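Local coordinates for cobalt-precorrin-5B C(1)-methyltransferase (Archaeoglobus fulgidus, PDB 1SR8), which probably catalyses the S-adenosylmethionine-dependent methylation of C-1 in cobalt-precorrin-5B, giving cobalt-precorrin-6A on the anaerobic route to adenosylcobalamin, at residues I42-T47 and S182-T187; T70-D75 and T187-P192; R88-S93 and G103-A108; T46-A51 and L137-N142; I116-G121 and V156-P161. All blocks are in the same frame, centred on the assembly; numbering follows the deposited sequence.

Contacts 1 and 4 are buried and both use helix 44-57: its N-terminus meets a loop in contact 1, and its flank packs on helix 133-149 in contact 4. Contact 2, partly buried, shares Thr187 with contact 1 and is tied to both by the bond from Thr46 OG1 to Gly188 O. Contacts 3 and 5 lie farther from the centre of the chain, in one mixed sheet where strands 105-111 and 155-159 are neighbours. There regular backbone bonds dominate, with arginines on the more open face. Nearer the centre, threonine hydroxyls, glycines and one glutamine amide replace the charges, while contact 2 adds a phenylalanine ring.

Contact 1: I42-T47 and S182-T187; sequences ITTGTT and SILGTT
Thr44 and Gly45, in the first turn of helix 44-57, meet Ile183 and Leu184 at a capped helix N-terminus, with Thr43 as the N-cap. The tight part is the backbone of Leu184, gripped at both its N-H and its carbonyl. The hydroxyl of Thr44 lies between its own backbone N and carbonyl carbon (chi1 40°), which turns it to the loop, and Leu184 N gives Thr44 OG1 a nearly linear bond of 2.9 Å. Gly45 N, a first-turn amide with no acceptor inside the helix, donates to Leu184 O at 3.0 Å, tilted 24° from the carbonyl plane. Glycine suits this place, since a beta carbon would run into that same oxygen. Beside it, Ile183 CG2 rests 3.7 Å from Gly45 CA, apolar surface on bare backbone. At Gly185 the backbone angles alone call for glycine, and a beta carbon there would also strike Thr43 OG1. The loose side is Leu184's side chain, which points away from the helix at an exposed position and brings only CG near Thr44 OG1. Thr43 OG1 accepts the capping bond from Thr46 N at 3.1 Å, and a water that accepts from Thr43 OG1 at 2.7 Å in turn donates a hydrogen bond to Gly185 O.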
# COMPACT_ATOMS: atom_id res chain seq x y z
N ILE A 42 -0.45 5.19 -4.49
CA ILE A 42 -1.22 4.00 -4.84
C ILE A 42 -0.21 2.90 -5.13
O ILE A 42 0.86 3.17 -5.69
CB ILE A 42 -2.11 4.20 -6.09
CG1 ILE A 42 -1.27 4.73 -7.26
CG2 ILE A 42 -3.28 5.12 -5.75
CD1 ILE A 42 -1.99 4.73 -8.60
N THR A 43 -0.53 1.68 -4.74
CA THR A 43 0.36 0.55 -4.95
C THR A 43 0.38 0.08 -6.41
O THR A 43 -0.45 0.50 -7.22
CB THR A 43 -0.07 -0.65 -4.11
OG1 THR A 43 -1.43 -0.96 -4.43
CG2 THR A 43 0.06 -0.36 -2.64
N THR A 44 1.33 -0.79 -6.73
CA THR A 44 1.43 -1.39 -8.06
C THR A 44 0.13 -2.16 -8.31
O THR A 44 -0.36 -2.25 -9.43
CB THR A 44 2.63 -2.35 -8.11
OG1 THR A 44 2.70 -3.09 -6.88
CG2 THR A 44 3.93 -1.59 -8.28
N GLY A 45 -0.44 -2.72 -7.23
CA GLY A 45 -1.68 -3.46 -7.34
C GLY A 45 -2.82 -2.55 -7.72
O GLY A 45 -3.65 -2.89 -8.58
N THR A 46 -2.88 -1.37 -7.10
CA THR A 46 -3.95 -0.43 -7.41
C THR A 46 -3.76 0.19 -8.79
O THR A 46 -4.72 0.47 -9.50
CB THR A 46 -4.03 0.69 -6.38
OG1 THR A 46 -4.41 0.14 -5.11
CG2 THR A 46 -5.04 1.74 -6.81
N THR A 47 -2.50 0.40 -9.17
CA THR A 47 -2.20 0.99 -10.47
C THR A 47 -2.56 -0.01 -11.56
O THR A 47 -3.11 0.35 -12.60
CB THR A 47 -0.71 1.37 -10.58
OG1 THR A 47 -0.39 2.30 -9.53
CG2 THR A 47 -0.41 2.01 -11.93
N SER A 182 7.25 -6.92 -8.96
CA SER A 182 6.14 -7.60 -8.31
C SER A 182 4.94 -6.64 -8.31
O SER A 182 5.09 -5.43 -8.38
CB SER A 182 6.49 -7.93 -6.85
OG SER A 182 7.72 -8.61 -6.74
N ILE A 183 3.74 -7.20 -8.27
CA ILE A 183 2.54 -6.39 -8.21
C ILE A 183 1.98 -6.74 -6.84
O ILE A 183 1.61 -7.89 -6.57
CB ILE A 183 1.55 -6.77 -9.32
CG1 ILE A 183 2.18 -6.45 -10.67
CG2 ILE A 183 0.24 -6.02 -9.14
CD1 ILE A 183 1.30 -6.73 -11.86
N LEU A 184 1.93 -5.75 -5.95
CA LEU A 184 1.47 -5.99 -4.60
C LEU A 184 0.76 -4.81 -3.96
O LEU A 184 0.53 -3.78 -4.60
CB LEU A 184 2.68 -6.40 -3.75
CG LEU A 184 3.89 -5.47 -3.87
CD1 LEU A 184 3.70 -4.29 -2.92
CD2 LEU A 184 5.16 -6.22 -3.52
N GLY A 185 0.40 -4.97 -2.69
CA GLY A 185 -0.27 -3.91 -1.96
C GLY A 185 -1.34 -4.48 -1.05
O GLY A 185 -2.41 -4.86 -1.51
N THR A 186 -1.05 -4.53 0.25
CA THR A 186 -1.99 -5.07 1.22
C THR A 186 -3.22 -4.20 1.45
O THR A 186 -4.30 -4.72 1.67
CB THR A 186 -1.32 -5.34 2.58
OG1 THR A 186 -0.53 -4.20 2.96
CG2 THR A 186 -0.44 -6.58 2.51
N THR A 187 -3.06 -2.88 1.39
CA THR A 187 -4.19 -1.97 1.60
C THR A 187 -4.66 -1.32 0.31
O THR A 187 -5.81 -0.93 0.18
CB THR A 187 -3.85 -0.83 2.58
OG1 THR A 187 -2.80 -0.03 2.02
CG2 THR A 187 -3.38 -1.38 3.90
O HOH W 1 -2.91 -3.15 -3.73

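Contact 2: T70-D75 and T187-P192; sequences TPAGVD and TGFVEP
Phe189 sets the CE2 and CZ end of its ring obliquely against Thr70, Ala72 and Val74, where the loop between strands 63-68 and 76-83 meets the chain leading into strand 189-190. Val74 CB is 3.8 Å from Phe189 CZ, and the two side chains cross at about a right angle. Thr70 crosses the ring in the same manner, its OG1 3.7 Å from Phe189 CE2. That hydroxyl is occupied within its own loop: Thr70 OG1 donates to Val74 O at 2.7 Å, from 42° above the carbonyl plane. A valine in place of Thr70 would keep the bulk but probably leave the Val74 carbonyl without this donor and the chain just after the turn freer to move. The turn is type I, closed by Gly73 N on Thr70 O, with glycine suited to the positive phi of Gly73. Across the contact, Ala72 N donates to Thr187 O at 3.0 Å, while Pro71 CD leans on the same oxygen. A beta carbon on Gly188 would collide with Thr70 CB. Just ahead of strand 189-190, Thr187 OG1 accepts from Phe189 N at 3.1 Å, an ST turn. With a single direct hydrogen bond and no charge pair between the segments, the fit rests chiefly on shape and apolar contact.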
# COMPACT_ATOMS: atom_id res chain seq x y z
N THR A 70 -10.23 -0.99 -3.38
CA THR A 70 -8.93 -1.36 -2.80
C THR A 70 -9.18 -2.35 -1.69
O THR A 70 -10.30 -2.46 -1.19
CB THR A 70 -8.21 -0.14 -2.18
OG1 THR A 70 -9.03 0.40 -1.13
CG2 THR A 70 -7.96 0.95 -3.22
N PRO A 71 -8.13 -3.10 -1.29
CA PRO A 71 -8.27 -4.09 -0.22
C PRO A 71 -8.76 -3.43 1.08
O PRO A 71 -9.50 -4.05 1.85
CB PRO A 71 -6.86 -4.66 -0.10
CG PRO A 71 -6.33 -4.55 -1.49
CD PRO A 71 -6.78 -3.17 -1.87
N ALA A 72 -8.33 -2.19 1.32
CA ALA A 72 -8.70 -1.44 2.52
C ALA A 72 -10.17 -1.05 2.51
O ALA A 72 -10.71 -0.61 3.52
CB ALA A 72 -7.83 -0.20 2.66
N GLY A 73 -10.82 -1.20 1.36
CA GLY A 73 -12.23 -0.87 1.26
C GLY A 73 -12.51 0.58 0.89
O GLY A 73 -13.66 1.02 0.94
N VAL A 74 -11.47 1.32 0.51
CA VAL A 74 -11.61 2.72 0.12
C VAL A 74 -11.42 2.86 -1.41
O VAL A 74 -10.31 2.66 -1.92
CB VAL A 74 -10.54 3.59 0.83
CG1 VAL A 74 -10.74 5.06 0.48
CG2 VAL A 74 -10.60 3.38 2.33
N ASP A 75 -12.49 3.17 -2.13
CA ASP A 75 -12.37 3.32 -3.58
C ASP A 75 -11.52 4.54 -3.88
O ASP A 75 -11.64 5.56 -3.20
CB ASP A 75 -13.74 3.49 -4.23
CG ASP A 75 -14.64 2.29 -4.02
OD1 ASP A 75 -14.12 1.16 -3.94
OD2 ASP A 75 -15.86 2.49 -3.96
N THR A 187 -3.06 -2.88 1.39
CA THR A 187 -4.19 -1.97 1.60
C THR A 187 -4.66 -1.32 0.31
O THR A 187 -5.81 -0.93 0.18
CB THR A 187 -3.85 -0.83 2.58
OG1 THR A 187 -2.80 -0.03 2.02
CG2 THR A 187 -3.38 -1.38 3.90
N GLY A 188 -3.74 -1.22 -0.65
CA GLY A 188 -4.04 -0.58 -1.92
C GLY A 188 -3.36 0.78 -1.97
O GLY A 188 -3.26 1.41 -3.02
N PHE A 189 -2.87 1.24 -0.82
CA PHE A 189 -2.22 2.54 -0.73
C PHE A 189 -0.76 2.42 -0.34
O PHE A 189 -0.35 1.43 0.26
CB PHE A 189 -2.93 3.41 0.31
CG PHE A 189 -4.37 3.70 -0.01
CD1 PHE A 189 -4.74 4.92 -0.56
CD2 PHE A 189 -5.36 2.76 0.24
CE1 PHE A 189 -6.08 5.20 -0.85
CE2 PHE A 189 -6.70 3.02 -0.05
CZ PHE A 189 -7.06 4.24 -0.60
N VAL A 190 0.02 3.44 -0.71
CA VAL A 190 1.44 3.48 -0.37
C VAL A 190 1.61 4.45 0.80
O VAL A 190 1.25 5.62 0.70
CB VAL A 190 2.28 3.98 -1.58
CG1 VAL A 190 3.71 4.26 -1.14
CG2 VAL A 190 2.29 2.93 -2.67
N GLU A 191 2.12 3.95 1.92
CA GLU A 191 2.35 4.77 3.10
C GLU A 191 3.54 5.68 2.78
O GLU A 191 4.62 5.18 2.43
CB GLU A 191 2.66 3.88 4.31
CG GLU A 191 2.73 4.62 5.64
CD GLU A 191 1.38 5.08 6.16
OE1 GLU A 191 0.38 5.05 5.40
OE2 GLU A 191 1.30 5.49 7.34
N PRO A 192 3.37 7.02 2.90
CA PRO A 192 4.41 8.02 2.61
C PRO A 192 5.54 8.12 3.62
O PRO A 192 5.71 9.15 4.29
CB PRO A 192 3.63 9.31 2.49
CG PRO A 192 2.58 9.12 3.54
CD PRO A 192 2.13 7.68 3.34

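Contact 3: R88-S93 and G103-A108; sequences RVRKFS and GIIFEA
Val89 and Phe106 form a hydrogen-bonded antiparallel pair, with Val89 N on Phe106 O at 2.8 Å and Phe106 N returning a bond to Val89 O. Beyond the regular strands the backbone pairing goes on: Lys91 N reaches Ile104 O at 3.0 Å, and Gly103 N donates to Lys91 O. Gly103 has positive phi, which favours glycine at this bend. Two arginines add polar links on the face of Arg88, Arg90, Ile105 and Glu107. Arg88, extended with CG anti to the backbone N (chi1 -172°), lies alongside Glu107 and makes a salt bridge from NH1 to Glu107 OE2 at 2.7 Å. The carboxylate oxygen meets the guanidinium at its edge, though the two planes stand 74° apart, and the other oxygen, Glu107 OE1, is held by Arg120. Arg90 bends at chi3 (-66°), which brings NH1 to Gly103 O in the plane of that carbonyl, at 2.7 Å. The apolar contact is Ile105, whose two branches suit it to serve both guanidiniums: CG2 lies 3.7 Å from the plane of the Arg88 group, and CD1 lies 3.5 Å from that of Arg90. On the opposite face Phe106 packs on helix 44-57 and Val89 on strand 76-83. Lys91 runs to Asp99 and Thr101. Such pairing is that of a beta hairpin with a long connection, here in the middle of the mixed six-stranded sheet.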
# COMPACT_ATOMS: atom_id res chain seq x y z
N ARG A 88 -2.83 3.29 -20.13
CA ARG A 88 -1.50 3.56 -19.63
C ARG A 88 -1.71 4.31 -18.31
O ARG A 88 -2.37 5.35 -18.29
CB ARG A 88 -0.77 4.44 -20.64
CG ARG A 88 0.69 4.65 -20.37
CD ARG A 88 1.30 5.63 -21.37
NE ARG A 88 2.74 5.77 -21.17
CZ ARG A 88 3.64 4.85 -21.53
NH1 ARG A 88 3.24 3.72 -22.12
NH2 ARG A 88 4.93 5.04 -21.28
N VAL A 89 -1.17 3.78 -17.22
CA VAL A 89 -1.34 4.43 -15.91
C VAL A 89 -0.02 4.47 -15.17
O VAL A 89 0.69 3.48 -15.10
CB VAL A 89 -2.36 3.68 -15.04
CG1 VAL A 89 -2.63 4.47 -13.77
CG2 VAL A 89 -3.65 3.45 -15.81
N ARG A 90 0.31 5.62 -14.60
CA ARG A 90 1.56 5.78 -13.88
C ARG A 90 1.30 5.69 -12.38
O ARG A 90 0.37 6.30 -11.86
CB ARG A 90 2.19 7.13 -14.24
CG ARG A 90 3.67 7.31 -13.84
CD ARG A 90 4.18 8.72 -14.20
NE ARG A 90 4.23 8.98 -15.64
CZ ARG A 90 5.15 8.49 -16.46
NH1 ARG A 90 6.11 7.70 -16.00
NH2 ARG A 90 5.11 8.77 -17.76
N LYS A 91 2.13 4.92 -11.69
CA LYS A 91 1.99 4.80 -10.25
C LYS A 91 2.61 6.02 -9.57
O LYS A 91 3.65 6.53 -10.02
CB LYS A 91 2.72 3.56 -9.74
CG LYS A 91 3.04 3.67 -8.25
CD LYS A 91 3.79 2.49 -7.71
CE LYS A 91 4.18 2.78 -6.27
NZ LYS A 91 4.95 1.69 -5.63
N PHE A 92 1.97 6.49 -8.51
CA PHE A 92 2.53 7.61 -7.75
C PHE A 92 2.66 7.17 -6.31
O PHE A 92 1.80 6.46 -5.79
CB PHE A 92 1.66 8.87 -7.89
CG PHE A 92 0.26 8.74 -7.36
CD1 PHE A 92 -0.01 8.89 -6.00
CD2 PHE A 92 -0.81 8.53 -8.23
CE1 PHE A 92 -1.31 8.84 -5.51
CE2 PHE A 92 -2.12 8.48 -7.76
CZ PHE A 92 -2.38 8.64 -6.39
N SER A 93 3.75 7.58 -5.67
CA SER A 93 4.01 7.20 -4.29
C SER A 93 3.73 8.28 -3.23
O SER A 93 4.13 8.13 -2.08
CB SER A 93 5.46 6.71 -4.16
OG SER A 93 5.72 5.67 -5.10
N GLY A 103 6.28 6.49 -10.19
CA GLY A 103 6.34 6.90 -11.58
C GLY A 103 6.41 5.79 -12.62
O GLY A 103 6.44 6.08 -13.82
N ILE A 104 6.44 4.53 -12.20
CA ILE A 104 6.51 3.42 -13.15
C ILE A 104 5.18 3.26 -13.91
O ILE A 104 4.10 3.35 -13.34
CB ILE A 104 6.88 2.11 -12.43
CG1 ILE A 104 7.63 1.20 -13.40
CG2 ILE A 104 5.63 1.41 -11.90
CD1 ILE A 104 8.43 0.13 -12.72
N ILE A 105 5.28 3.03 -15.22
CA ILE A 105 4.09 2.87 -16.05
C ILE A 105 3.52 1.46 -16.10
O ILE A 105 4.25 0.47 -16.23
CB ILE A 105 4.35 3.31 -17.50
CG1 ILE A 105 4.54 4.83 -17.57
CG2 ILE A 105 3.20 2.89 -18.39
CD1 ILE A 105 3.28 5.61 -17.29
N PHE A 106 2.19 1.39 -16.03
CA PHE A 106 1.45 0.13 -16.13
C PHE A 106 0.59 0.21 -17.38
O PHE A 106 -0.11 1.20 -17.58
CB PHE A 106 0.55 -0.07 -14.91
CG PHE A 106 1.21 -0.81 -13.78
CD1 PHE A 106 0.95 -2.15 -13.57
CD2 PHE A 106 2.11 -0.16 -12.95
CE1 PHE A 106 1.59 -2.84 -12.54
CE2 PHE A 106 2.75 -0.84 -11.92
CZ PHE A 106 2.49 -2.18 -11.72
N GLU A 107 0.66 -0.81 -18.21
CA GLU A 107 -0.16 -0.84 -19.42
C GLU A 107 -1.12 -2.01 -19.35
O GLU A 107 -0.77 -3.09 -18.88
CB GLU A 107 0.71 -0.98 -20.68
CG GLU A 107 1.78 0.07 -20.85
CD GLU A 107 2.38 0.04 -22.24
OE1 GLU A 107 2.58 -1.08 -22.78
OE2 GLU A 107 2.66 1.12 -22.80
N ALA A 108 -2.34 -1.77 -19.83
CA ALA A 108 -3.39 -2.78 -19.85
C ALA A 108 -3.99 -2.82 -21.24
O ALA A 108 -4.32 -1.78 -21.83
CB ALA A 108 -4.47 -2.47 -18.82

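Contact 4: T46-A51 and L137-N142; sequences TTASAA and LQILEN
This is a buried helix-to-helix contact between 46-51 and 137-142, two helices packed against the sheet, joined through Thr46, Ala48 and Ser49 on one side and Gln138, Ile139 and Asn142 on the other. Their axes run nearly parallel, 19° apart, and come within 8.9 Å. Small residues allow this closeness: Ala48 CB touches Ile139 CD1 at 3.8 Å, and Ser49 is narrow enough for its OG to lie 3.5 Å from Ile139 CA. That hydroxyl is bonded to Gly45 O in its own helix, so it can be buried beside aliphatic groups. Helix 133-149 lies in the connection between the parallel neighbouring strands 115-118 and 155-159, a beta-alpha-beta crossover that also includes short strands, and Ile139 touches Ile116 and Phe118 of the first. The polar contact is the Gln138 amide. With CG anti to the backbone N (chi1 178°) and the chain extended, NE2 meets Thr46 OG1 at 2.9 Å, almost straight and in the plane of the amide. NE2 also donates to Ser69 O, and Thr46 OG1 is bonded to Gly188 O. A leucine at Gln138 would probably leave Thr46 OG1 and the Ser69 carbonyl each without this donor, in a buried place where water may not replace it. Asn142 packs ND2 3.5 Å from Ser49 CB. Its OD1 accepts from Ser69 N, and ND2 makes a weak bond to Gln138 O one turn back.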
# COMPACT_ATOMS: atom_id res chain seq x y z
N THR A 46 -2.88 -1.37 -7.10
CA THR A 46 -3.95 -0.43 -7.41
C THR A 46 -3.76 0.19 -8.79
O THR A 46 -4.72 0.47 -9.50
CB THR A 46 -4.03 0.69 -6.38
OG1 THR A 46 -4.41 0.14 -5.11
CG2 THR A 46 -5.04 1.74 -6.81
N THR A 47 -2.50 0.40 -9.17
CA THR A 47 -2.20 0.99 -10.47
C THR A 47 -2.56 -0.01 -11.56
O THR A 47 -3.11 0.35 -12.60
CB THR A 47 -0.71 1.37 -10.58
OG1 THR A 47 -0.39 2.30 -9.53
CG2 THR A 47 -0.41 2.01 -11.93
N ALA A 48 -2.29 -1.28 -11.29
CA ALA A 48 -2.62 -2.34 -12.24
C ALA A 48 -4.15 -2.41 -12.40
O ALA A 48 -4.66 -2.56 -13.52
CB ALA A 48 -2.08 -3.68 -11.75
N SER A 49 -4.87 -2.29 -11.29
CA SER A 49 -6.32 -2.33 -11.31
C SER A 49 -6.87 -1.19 -12.15
O SER A 49 -7.78 -1.39 -12.96
CB SER A 49 -6.89 -2.24 -9.90
OG SER A 49 -6.58 -3.40 -9.15
N ALA A 50 -6.31 -0.00 -11.95
CA ALA A 50 -6.75 1.17 -12.69
C ALA A 50 -6.56 0.96 -14.19
O ALA A 50 -7.45 1.27 -14.98
CB ALA A 50 -6.00 2.41 -12.22
N ALA A 51 -5.40 0.43 -14.57
CA ALA A 51 -5.10 0.17 -15.98
C ALA A 51 -6.13 -0.78 -16.58
O ALA A 51 -6.67 -0.52 -17.65
CB ALA A 51 -3.69 -0.40 -16.14
N LEU A 137 -6.49 -10.40 -5.77
CA LEU A 137 -7.92 -10.33 -5.48
C LEU A 137 -8.48 -8.97 -5.85
O LEU A 137 -9.60 -8.87 -6.33
CB LEU A 137 -8.18 -10.62 -4.01
CG LEU A 137 -7.90 -12.06 -3.55
CD1 LEU A 137 -8.22 -12.20 -2.05
CD2 LEU A 137 -8.72 -13.04 -4.39
N GLN A 138 -7.68 -7.93 -5.63
CA GLN A 138 -8.07 -6.55 -5.94
C GLN A 138 -8.29 -6.38 -7.43
O GLN A 138 -9.32 -5.84 -7.85
CB GLN A 138 -7.00 -5.56 -5.49
CG GLN A 138 -7.34 -4.12 -5.82
CD GLN A 138 -6.21 -3.16 -5.50
OE1 GLN A 138 -5.05 -3.58 -5.38
NE2 GLN A 138 -6.53 -1.87 -5.38
N ILE A 139 -7.32 -6.83 -8.22
CA ILE A 139 -7.42 -6.72 -9.67
C ILE A 139 -8.62 -7.49 -10.18
O ILE A 139 -9.40 -6.97 -10.98
CB ILE A 139 -6.14 -7.25 -10.34
CG1 ILE A 139 -4.94 -6.40 -9.90
CG2 ILE A 139 -6.28 -7.19 -11.86
CD1 ILE A 139 -3.60 -6.89 -10.43
N LEU A 140 -8.80 -8.73 -9.72
CA LEU A 140 -9.93 -9.55 -10.15
C LEU A 140 -11.24 -8.89 -9.81
O LEU A 140 -12.18 -8.93 -10.58
CB LEU A 140 -9.90 -10.92 -9.49
CG LEU A 140 -9.04 -11.98 -10.16
CD1 LEU A 140 -9.10 -13.27 -9.31
CD2 LEU A 140 -9.54 -12.22 -11.59
N GLU A 141 -11.29 -8.31 -8.62
CA GLU A 141 -12.49 -7.64 -8.15
C GLU A 141 -12.89 -6.51 -9.11
O GLU A 141 -14.04 -6.40 -9.53
CB GLU A 141 -12.25 -7.08 -6.75
CG GLU A 141 -13.49 -6.50 -6.14
CD GLU A 141 -13.28 -5.97 -4.75
OE1 GLU A 141 -14.30 -5.66 -4.10
OE2 GLU A 141 -12.12 -5.85 -4.31
N ASN A 142 -11.92 -5.67 -9.45
CA ASN A 142 -12.17 -4.56 -10.35
C ASN A 142 -12.49 -5.04 -11.74
O ASN A 142 -13.28 -4.42 -12.46
CB ASN A 142 -10.94 -3.65 -10.37
CG ASN A 142 -10.84 -2.79 -9.13
OD1 ASN A 142 -11.65 -1.87 -8.93
ND2 ASN A 142 -9.87 -3.09 -8.27

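Contact 5: I116-G121 and V156-P161; sequences IFFGRG and VRISVP
Phe117 lies between two partners on the parallel strand beside it: its N donates to Val156 O at 2.8 Å, and its O accepts from Ile158 N at 2.6 Å. Gly119 N carries the pairing on to Ile158 O, and past the strand end Val160 N reaches Arg120 O nearly along the C=O axis, at 2.8 Å. Gly119 cannot be larger here without striking Ser159 OG, and Gly121 has backbone angles that require glycine. Arg120 places CG between its backbone N and carbonyl carbon (chi1 66°), and the extended chain lays a face of the guanidinium over Ser159 CB, with NH2 3.6 Å from Pro161 CG. Its guanidinium also makes a salt bridge to Glu107, while a water joins Arg120 N and Ser159 OG. On the face of Ile116, Phe118, Val156 and Ile158 the packing is aliphatic and aromatic. Ile116 CD1 presses on Val156 CG2 at 3.4 Å, closer than a usual van der Waals contact, and Phe118 CE1 lies 3.9 Å from Ile158 CD1, the two side chains alongside each other. Ile116 and Ile158 continue onto helix 133-149. The contact is therefore two-sided: one side carries the arginines beside Phe117, the other is oily and turned toward the helices.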
# COMPACT_ATOMS: atom_id res chain seq x y z
N ILE A 116 -7.59 -12.34 -16.57
CA ILE A 116 -6.57 -11.34 -16.23
C ILE A 116 -5.20 -11.96 -16.46
O ILE A 116 -4.85 -12.96 -15.83
CB ILE A 116 -6.66 -10.92 -14.74
CG1 ILE A 116 -7.97 -10.17 -14.47
CG2 ILE A 116 -5.44 -10.09 -14.37
CD1 ILE A 116 -8.13 -8.91 -15.29
N PHE A 117 -4.41 -11.36 -17.34
CA PHE A 117 -3.09 -11.91 -17.64
C PHE A 117 -2.02 -10.86 -17.42
O PHE A 117 -2.27 -9.66 -17.54
CB PHE A 117 -3.08 -12.41 -19.08
CG PHE A 117 -4.27 -13.25 -19.43
CD1 PHE A 117 -4.41 -14.54 -18.91
CD2 PHE A 117 -5.30 -12.74 -20.24
CE1 PHE A 117 -5.55 -15.30 -19.17
CE2 PHE A 117 -6.45 -13.49 -20.51
CZ PHE A 117 -6.57 -14.78 -19.97
N PHE A 118 -0.82 -11.33 -17.10
CA PHE A 118 0.32 -10.46 -16.84
C PHE A 118 1.43 -10.68 -17.87
O PHE A 118 1.90 -11.81 -18.05
CB PHE A 118 0.82 -10.71 -15.42
CG PHE A 118 -0.23 -10.47 -14.37
CD1 PHE A 118 -0.52 -9.17 -13.96
CD2 PHE A 118 -0.99 -11.52 -13.87
CE1 PHE A 118 -1.56 -8.92 -13.06
CE2 PHE A 118 -2.04 -11.28 -12.98
CZ PHE A 118 -2.33 -9.97 -12.57
N GLY A 119 1.85 -9.61 -18.53
CA GLY A 119 2.88 -9.74 -19.55
C GLY A 119 4.28 -9.31 -19.18
O GLY A 119 4.77 -9.57 -18.08
N ARG A 120 4.94 -8.64 -20.12
CA ARG A 120 6.31 -8.17 -19.93
C ARG A 120 6.44 -7.19 -18.77
O ARG A 120 5.53 -6.40 -18.52
CB ARG A 120 6.80 -7.48 -21.21
CG ARG A 120 6.06 -6.20 -21.53
CD ARG A 120 6.73 -5.40 -22.64
NE ARG A 120 6.08 -4.10 -22.84
CZ ARG A 120 4.81 -3.95 -23.20
NH1 ARG A 120 4.02 -5.00 -23.40
NH2 ARG A 120 4.31 -2.73 -23.35
N GLY A 121 7.58 -7.24 -18.09
CA GLY A 121 7.83 -6.34 -16.98
C GLY A 121 7.37 -6.84 -15.63
O GLY A 121 7.73 -6.27 -14.60
N VAL A 156 -7.99 -8.96 -20.08
CA VAL A 156 -6.99 -7.90 -20.20
C VAL A 156 -5.62 -8.42 -19.81
O VAL A 156 -5.49 -9.29 -18.94
CB VAL A 156 -7.30 -6.66 -19.30
CG1 VAL A 156 -8.75 -6.21 -19.47
CG2 VAL A 156 -7.01 -6.98 -17.86
N ARG A 157 -4.59 -7.93 -20.49
CA ARG A 157 -3.23 -8.32 -20.16
C ARG A 157 -2.60 -7.06 -19.58
O ARG A 157 -2.66 -5.99 -20.19
CB ARG A 157 -2.46 -8.80 -21.39
CG ARG A 157 -0.97 -9.07 -21.14
CD ARG A 157 -0.40 -10.12 -22.12
NE ARG A 157 -0.96 -9.96 -23.46
CZ ARG A 157 -0.86 -8.85 -24.18
NH1 ARG A 157 -0.20 -7.80 -23.70
NH2 ARG A 157 -1.46 -8.77 -25.36
N ILE A 158 -2.05 -7.19 -18.38
CA ILE A 158 -1.41 -6.07 -17.69
C ILE A 158 0.10 -6.21 -17.84
O ILE A 158 0.67 -7.26 -17.55
CB ILE A 158 -1.81 -6.08 -16.19
CG1 ILE A 158 -3.33 -5.96 -16.06
CG2 ILE A 158 -1.07 -4.95 -15.46
CD1 ILE A 158 -3.85 -6.15 -14.65
N SER A 159 0.75 -5.14 -18.30
CA SER A 159 2.20 -5.15 -18.49
C SER A 159 2.89 -3.93 -17.92
O SER A 159 2.26 -2.90 -17.68
CB SER A 159 2.54 -5.22 -19.99
OG SER A 159 2.02 -6.39 -20.58
N VAL A 160 4.20 -4.06 -17.71
CA VAL A 160 5.02 -2.98 -17.18
C VAL A 160 6.24 -2.81 -18.11
O VAL A 160 7.26 -3.48 -17.95
CB VAL A 160 5.47 -3.31 -15.74
CG1 VAL A 160 6.17 -2.11 -15.12
CG2 VAL A 160 4.27 -3.73 -14.91
N PRO A 161 6.13 -1.91 -19.09
CA PRO A 161 7.17 -1.61 -20.08
C PRO A 161 8.61 -1.56 -19.57
O PRO A 161 9.51 -2.12 -20.20
CB PRO A 161 6.71 -0.29 -20.66
CG PRO A 161 5.22 -0.45 -20.66
CD PRO A 161 4.95 -1.04 -19.30
O HOH W 2 3.34 -7.91 -22.76